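Local structure of sugar ABC transporter (4RXT) at residues Ala173-Thr185 / Ile203-Asn215. The protein binds an arabinopyranose in the cleft between its two lobes and is probably the sugar-capturing component of an ABC transporter. Numbering follows the deposited sequence. Where two conformers were deposited one is given.
Sequences ADGQATTGLNIMT and IMAQGVGQAIAEN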
ATOM      1  N   ALA A 173      10.203   2.900   9.728  1.00 15.84           N
ATOM      2  CA  ALA A 173      10.054   4.321   9.990  1.00 13.63           C
ATOM      3  C   ALA A 173       8.858   4.492  10.969  1.00 16.21           C
ATOM      4  O   ALA A 173       8.434   3.523  11.654  1.00 18.67           O
ATOM      5  CB  ALA A 173       9.894   5.116   8.660  1.00 12.45           C
ATOM      6  N   ASP A 174       8.398   5.743  11.095  1.00 17.88           N
ATOM      7  CA  ASP A 174       7.299   6.160  11.970  1.00 17.73           C
ATOM      8  C   ASP A 174       6.150   6.761  11.144  1.00 13.42           C
ATOM      9  O   ASP A 174       5.433   7.679  11.589  1.00 18.25           O
ATOM     10  CB  ASP A 174       7.805   7.210  12.966  1.00 14.40           C
ATOM     11  CG  ASP A 174       8.319   8.450  12.303  1.00 19.99           C
ATOM     12  OD1 ASP A 174       8.389   8.514  11.047  1.00 16.30           O
ATOM     13  OD2 ASP A 174       8.649   9.368  13.082  1.00 24.58           O
ATOM     14  N   GLY A 175       5.995   6.263   9.927  1.00 14.39           N
ATOM     15  CA  GLY A 175       4.955   6.732   9.068  1.00 16.24           C
ATOM     16  C   GLY A 175       5.200   8.024   8.318  1.00 14.69           C
ATOM     17  O   GLY A 175       4.340   8.415   7.575  1.00 15.31           O
ATOM     18  N   GLN A 176       6.356   8.653   8.489  1.00 13.91           N
ATOM     19  CA  GLN A 176       6.657   9.905   7.787  0.50 13.66           C
ATOM     20  C   GLN A 176       7.753   9.762   6.728  1.00 12.08           C
ATOM     21  O   GLN A 176       8.813   9.187   6.960  1.00 13.74           O
ATOM     22  CB  GLN A 176       7.073  10.991   8.769  0.50 18.14           C
ATOM     23  CG  GLN A 176       6.165  11.130   9.958  0.50 17.98           C
ATOM     24  CD  GLN A 176       6.691  12.158  10.919  0.50 35.60           C
ATOM     25  OE1 GLN A 176       6.392  13.335  10.807  0.50 35.80           O
ATOM     26  NE2 GLN A 176       7.488  11.716  11.867  0.50 61.98           N
ATOM     27  N   ALA A 177       7.484  10.342   5.552  1.00 12.39           N
ATOM     28  CA  ALA A 177       8.431  10.330   4.449  1.00 13.15           C
ATOM     29  C   ALA A 177       9.773  10.881   4.887  1.00 11.50           C
ATOM     30  O   ALA A 177      10.829  10.387   4.473  1.00 11.01           O
ATOM     31  CB  ALA A 177       7.895  11.103   3.236  1.00 16.38           C
ATOM     32  N   THR A 178       9.754  11.922   5.707  1.00 11.53           N
ATOM     33  CA  THR A 178      11.015  12.533   6.122  1.00 13.55           C
ATOM     34  C   THR A 178      11.883  11.576   6.941  1.00 11.88           C
ATOM     35  O   THR A 178      13.078  11.627   6.885  1.00 12.33           O
ATOM     36  CB  THR A 178      10.784  13.825   6.936  1.00 14.63           C
ATOM     37  OG1 THR A 178       9.861  13.545   7.987  1.00 18.88           O
ATOM     38  CG2 THR A 178      10.247  14.936   6.038  1.00 20.06           C
ATOM     39  N   THR A 179      11.235  10.717   7.706  1.00 11.10           N
ATOM     40  CA  THR A 179      11.959   9.686   8.431  1.00 14.07           C
ATOM     41  C   THR A 179      12.597   8.648   7.486  1.00 10.70           C
ATOM     42  O   THR A 179      13.733   8.249   7.689  1.00 13.63           O
ATOM     43  CB  THR A 179      11.045   9.027   9.458  1.00 15.62           C
ATOM     44  OG1 THR A 179      10.446  10.044  10.275  1.00 16.64           O
ATOM     45  CG2 THR A 179      11.865   8.084  10.334  1.00 15.08           C
ATOM     46  N   GLY A 180      11.858   8.265   6.447  1.00 12.76           N
ATOM     47  CA  GLY A 180      12.408   7.476   5.326  1.00 13.85           C
ATOM     48  C   GLY A 180      13.676   8.085   4.721  1.00 13.20           C
ATOM     49  O   GLY A 180      14.697   7.418   4.483  1.00 13.76           O
ATOM     50  N   LEU A 181      13.565   9.377   4.444  1.00 12.65           N
ATOM     51  CA  LEU A 181      14.680  10.126   3.939  1.00 10.73           C
ATOM     52  C   LEU A 181      15.922  10.034   4.859  1.00 12.99           C
ATOM     53  O   LEU A 181      17.036   9.735   4.418  1.00 12.08           O
ATOM     54  CB  LEU A 181      14.205  11.566   3.674  1.00 11.94           C
ATOM     55  CG  LEU A 181      15.117  12.448   2.821  1.00 16.17           C
ATOM     56  CD1 LEU A 181      14.369  13.687   2.356  1.00 18.44           C
ATOM     57  CD2 LEU A 181      16.347  12.907   3.545  1.00 18.73           C
ATOM     58  N   ASN A 182      15.718  10.322   6.137  1.00 10.99           N
ATOM     59  CA  ASN A 182      16.778  10.273   7.123  1.00 10.27           C
ATOM     60  C   ASN A 182      17.351   8.865   7.308  1.00 10.48           C
ATOM     61  O   ASN A 182      18.551   8.722   7.363  1.00 14.30           O
ATOM     62  CB  ASN A 182      16.286  10.837   8.460  1.00 12.15           C
ATOM     63  CG  ASN A 182      16.047  12.342   8.459  1.00 19.24           C
ATOM     64  OD1 ASN A 182      16.545  13.096   7.636  1.00 20.62           O
ATOM     65  ND2 ASN A 182      15.273  12.775   9.448  1.00 19.15           N
ATOM     66  N   ILE A 183      16.490   7.853   7.339  1.00 12.78           N
ATOM     67  CA  ILE A 183      16.959   6.464   7.449  1.00 14.20           C
ATOM     68  C   ILE A 183      17.849   6.154   6.243  1.00 13.00           C
ATOM     69  O   ILE A 183      18.922   5.607   6.389  1.00 13.92           O
ATOM     70  CB  ILE A 183      15.797   5.504   7.486  1.00 14.26           C
ATOM     71  CG1 ILE A 183      15.089   5.585   8.839  1.00 17.29           C
ATOM     72  CG2 ILE A 183      16.303   4.075   7.348  1.00 16.90           C
ATOM     73  CD1 ILE A 183      13.733   4.930   8.865  1.00 21.32           C
ATOM     74  N   MET A 184      17.400   6.534   5.033  1.00 13.15           N
ATOM     75  CA  MET A 184      18.165   6.206   3.838  1.00 15.23           C
ATOM     76  C   MET A 184      19.544   6.861   3.865  1.00 12.92           C
ATOM     77  O   MET A 184      20.571   6.201   3.593  1.00 12.40           O
ATOM     78  CB  MET A 184      17.395   6.590   2.554  1.00 15.72           C
ATOM     79  CG  MET A 184      18.110   6.213   1.263  1.00 20.28           C
ATOM     80  SD  MET A 184      18.157   4.446   0.861  1.00 16.84           S
ATOM     81  CE  MET A 184      19.090   3.586   2.081  1.00 31.88           C
ATOM     82  N   THR A 185      19.573   8.139   4.246  1.00 14.17           N
ATOM     83  CA  THR A 185      20.823   8.894   4.304  1.00 14.14           C
ATOM     84  C   THR A 185      21.768   8.275   5.367  1.00 15.23           C
ATOM     85  O   THR A 185      22.980   8.135   5.135  1.00 17.52           O
ATOM     86  CB  THR A 185      20.530  10.391   4.591  1.00 18.48           C
ATOM     87  OG1 THR A 185      19.648  10.925   3.575  1.00 21.97           O
ATOM     88  CG2 THR A 185      21.802  11.174   4.505  1.00 25.39           C
ATOM     89  N   ILE A 203       4.814   6.224   0.868  1.00 10.64           N
ATOM     90  CA  ILE A 203       5.437   7.153   1.791  1.00 11.55           C
ATOM     91  C   ILE A 203       6.941   6.922   1.858  1.00 10.93           C
ATOM     92  O   ILE A 203       7.741   7.830   1.826  1.00 11.71           O
ATOM     93  CB  ILE A 203       4.796   7.082   3.210  1.00 12.31           C
ATOM     94  CG1 ILE A 203       3.260   7.235   3.138  1.00 12.58           C
ATOM     95  CG2 ILE A 203       5.417   8.115   4.148  1.00 13.00           C
ATOM     96  CD1 ILE A 203       2.798   8.466   2.378  1.00 17.66           C
ATOM     97  N   MET A 204       7.330   5.653   1.935  1.00  9.92           N
ATOM     98  CA  MET A 204       8.747   5.355   1.891  1.00 11.10           C
ATOM     99  C   MET A 204       9.380   5.608   0.523  1.00 11.61           C
ATOM    100  O   MET A 204      10.532   6.079   0.434  1.00 11.67           O
ATOM    101  CB  MET A 204       9.034   3.922   2.378  1.00 10.65           C
ATOM    102  CG  MET A 204       8.747   3.655   3.853  1.00 12.60           C
ATOM    103  SD  MET A 204       9.726   4.679   5.037  1.00  7.88           S
ATOM    104  CE  MET A 204       8.620   6.084   5.299  1.00 12.51           C
ATOM    105  N   ALA A 205       8.645   5.327  -0.539  1.00 10.68           N
ATOM    106  CA  ALA A 205       9.142   5.708  -1.876  1.00 11.43           C
ATOM    107  C   ALA A 205       9.414   7.218  -2.021  1.00 12.13           C
ATOM    108  O   ALA A 205      10.412   7.620  -2.594  1.00 11.09           O
ATOM    109  CB  ALA A 205       8.167   5.252  -2.937  1.00 12.14           C
ATOM    110  N   GLN A 206       8.523   8.023  -1.480  1.00 10.93           N
ATOM    111  CA  GLN A 206       8.724   9.491  -1.495  1.00 10.93           C
ATOM    112  C   GLN A 206      10.008   9.850  -0.784  1.00 12.22           C
ATOM    113  O   GLN A 206      10.832  10.571  -1.312  1.00 12.37           O
ATOM    114  CB  GLN A 206       7.547  10.192  -0.805  1.00 12.98           C
ATOM    115  CG  GLN A 206       6.207  10.091  -1.532  1.00 15.33           C
ATOM    116  CD  GLN A 206       5.017  10.469  -0.651  1.00 14.09           C
ATOM    117  OE1 GLN A 206       5.083  10.444   0.593  1.00 21.24           O
ATOM    118  NE2 GLN A 206       3.931  10.857  -1.289  1.00 18.74           N
ATOM    119  N   GLY A 207      10.145   9.421   0.454  1.00 12.37           N
ATOM    120  CA  GLY A 207      11.311   9.758   1.260  1.00 11.76           C
ATOM    121  C   GLY A 207      12.637   9.196   0.788  1.00 11.28           C
ATOM    122  O   GLY A 207      13.654   9.893   0.740  1.00 11.55           O
ATOM    123  N   VAL A 208      12.640   7.912   0.438  1.00 10.53           N
ATOM    124  CA  VAL A 208      13.859   7.272  -0.064  1.00 12.45           C
ATOM    125  C   VAL A 208      14.257   7.847  -1.437  1.00 13.64           C
ATOM    126  O   VAL A 208      15.440   8.147  -1.689  1.00 11.86           O
ATOM    127  CB  VAL A 208      13.676   5.745  -0.150  1.00 11.50           C
ATOM    128  CG1 VAL A 208      14.851   5.063  -0.855  1.00 16.67           C
ATOM    129  CG2 VAL A 208      13.497   5.213   1.253  1.00 12.11           C
ATOM    130  N   GLY A 209      13.278   8.006  -2.320  1.00 10.99           N
ATOM    131  CA  GLY A 209      13.537   8.610  -3.603  1.00 11.00           C
ATOM    132  C   GLY A 209      14.134   9.991  -3.431  1.00 11.70           C
ATOM    133  O   GLY A 209      15.086  10.355  -4.161  1.00 11.52           O
ATOM    134  N   GLN A 210      13.569  10.769  -2.510  1.00 10.47           N
ATOM    135  CA  GLN A 210      14.045  12.142  -2.228  1.00 13.22           C
ATOM    136  C   GLN A 210      15.513  12.101  -1.809  1.00 13.09           C
ATOM    137  O   GLN A 210      16.328  12.887  -2.249  1.00 13.57           O
ATOM    138  CB  GLN A 210      13.177  12.838  -1.184  1.00 14.90           C
ATOM    139  CG  GLN A 210      13.405  14.340  -1.013  1.00 16.85           C
ATOM    140  CD  GLN A 210      12.893  15.183  -2.166  1.00 34.13           C
ATOM    141  OE1 GLN A 210      11.739  15.053  -2.587  1.00 56.79           O
ATOM    142  NE2 GLN A 210      13.725  16.082  -2.643  1.00 51.70           N
ATOM    143  N   ALA A 211      15.867  11.169  -0.932  1.00 12.86           N
ATOM    144  CA  ALA A 211      17.262  11.036  -0.484  1.00 12.14           C
ATOM    145  C   ALA A 211      18.236  10.739  -1.644  1.00 11.08           C
ATOM    146  O   ALA A 211      19.345  11.320  -1.754  1.00 13.53           O
ATOM    147  CB  ALA A 211      17.393   9.914   0.566  1.00 13.28           C
ATOM    148  N   ILE A 212      17.819   9.815  -2.515  1.00  9.37           N
ATOM    149  CA  ILE A 212      18.630   9.480  -3.670  1.00 12.33           C
ATOM    150  C   ILE A 212      18.734  10.649  -4.672  1.00 11.76           C
ATOM    151  O   ILE A 212      19.840  10.949  -5.142  1.00 13.35           O
ATOM    152  CB  ILE A 212      18.084   8.212  -4.352  1.00 12.21           C
ATOM    153  CG1 ILE A 212      18.196   6.992  -3.387  1.00 15.31           C
ATOM    154  CG2 ILE A 212      18.838   7.887  -5.643  1.00 13.79           C
ATOM    155  CD1 ILE A 212      19.512   6.810  -2.650  1.00 20.93           C
ATOM    156  N   ALA A 213      17.611  11.310  -4.959  1.00 11.43           N
ATOM    157  CA  ALA A 213      17.588  12.488  -5.881  1.00 13.40           C
ATOM    158  C   ALA A 213      18.494  13.610  -5.352  1.00  9.91           C
ATOM    159  O   ALA A 213      19.341  14.172  -6.093  1.00 15.46           O
ATOM    160  CB  ALA A 213      16.168  13.021  -6.041  1.00 17.09           C
ATOM    161  N   GLU A 214      18.311  13.964  -4.078  1.00 12.11           N
ATOM    162  CA  GLU A 214      18.996  15.129  -3.504  1.00 12.64           C
ATOM    163  C   GLU A 214      20.487  14.947  -3.420  1.00 11.52           C
ATOM    164  O   GLU A 214      21.252  15.881  -3.508  1.00 12.55           O
ATOM    165  CB  GLU A 214      18.439  15.472  -2.122  1.00 16.42           C
ATOM    166  CG  GLU A 214      17.017  16.050  -2.121  1.00 19.74           C
ATOM    167  CD  GLU A 214      16.463  16.250  -0.718  1.00 20.36           C
ATOM    168  OE1 GLU A 214      17.065  15.733   0.263  1.00 25.23           O
ATOM    169  OE2 GLU A 214      15.406  16.926  -0.631  1.00 26.59           O
ATOM    170  N   ASN A 215      20.917  13.700  -3.280  1.00 11.83           N
ATOM    171  CA  ASN A 215      22.321  13.398  -3.149  1.00 11.44           C
ATOM    172  C   ASN A 215      22.950  12.896  -4.424  1.00 11.17           C
ATOM    173  O   ASN A 215      24.136  12.558  -4.458  1.00 11.82           O
ATOM    174  CB  ASN A 215      22.500  12.377  -2.016  1.00 10.65           C
ATOM    175  CG  ASN A 215      22.254  13.010  -0.680  1.00 12.49           C
ATOM    176  OD1 ASN A 215      23.023  13.866  -0.247  1.00 13.54           O
ATOM    177  ND2 ASN A 215      21.180  12.627  -0.029  1.00 15.80           N
TER
HETATM  178  O   HOH W   1      20.197  13.312   2.718  1.00 40.78           O
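The carbonyl oxygen of Ala-211, a residue packed against Leu-181 and Met-184 of the other helix, is gripped twice by Asn-215: by its backbone N and by its amide, ND2 lying 2.8 Å from Ala-211 O. That same ND2 donates to a water that also bonds Thr-185 OG1, so one water links the two segments where no direct hydrogen bond does. Closer in, helices 177-185 and 203-214 exemplify packing through glycine: their axes approach to 6.9 Å, crossing at -45°, and backbone meets backbone. Weak CA-H...O contacts run both ways, from Gly-207 CA to Ala-177 O at 3.3 Å and from Leu-181 CA to Gly-207 O at 3.4 Å. Gly-180 faces the partner helix too, its CA 3.9 Å from Met-204 SD. Leu-181 is a knob in the hole formed by Gly-207, Gln-210, Ala-211 and Glu-214; the anti chi1 (-165°) sends its side chain past Gln-210 at a slant, CD1 3.6 Å from Gln-210 CG. Met-184 starts toward the partner helix but folds back, CG on the Ala-211 methyl and SD 3.8 Å from Val-208 CG1. Ile-203, about 5 Å from the bound arabinopyranose, packs CG2 against the Ala-177 backbone N and methyl. Helix 230-238 flanks Gln-206 and Gln-210, while Met-184, Met-204 and Val-208 rest on strands 133-139 and 194-199, the helix-on-sheet layering characteristic of periplasmic binding protein lobes.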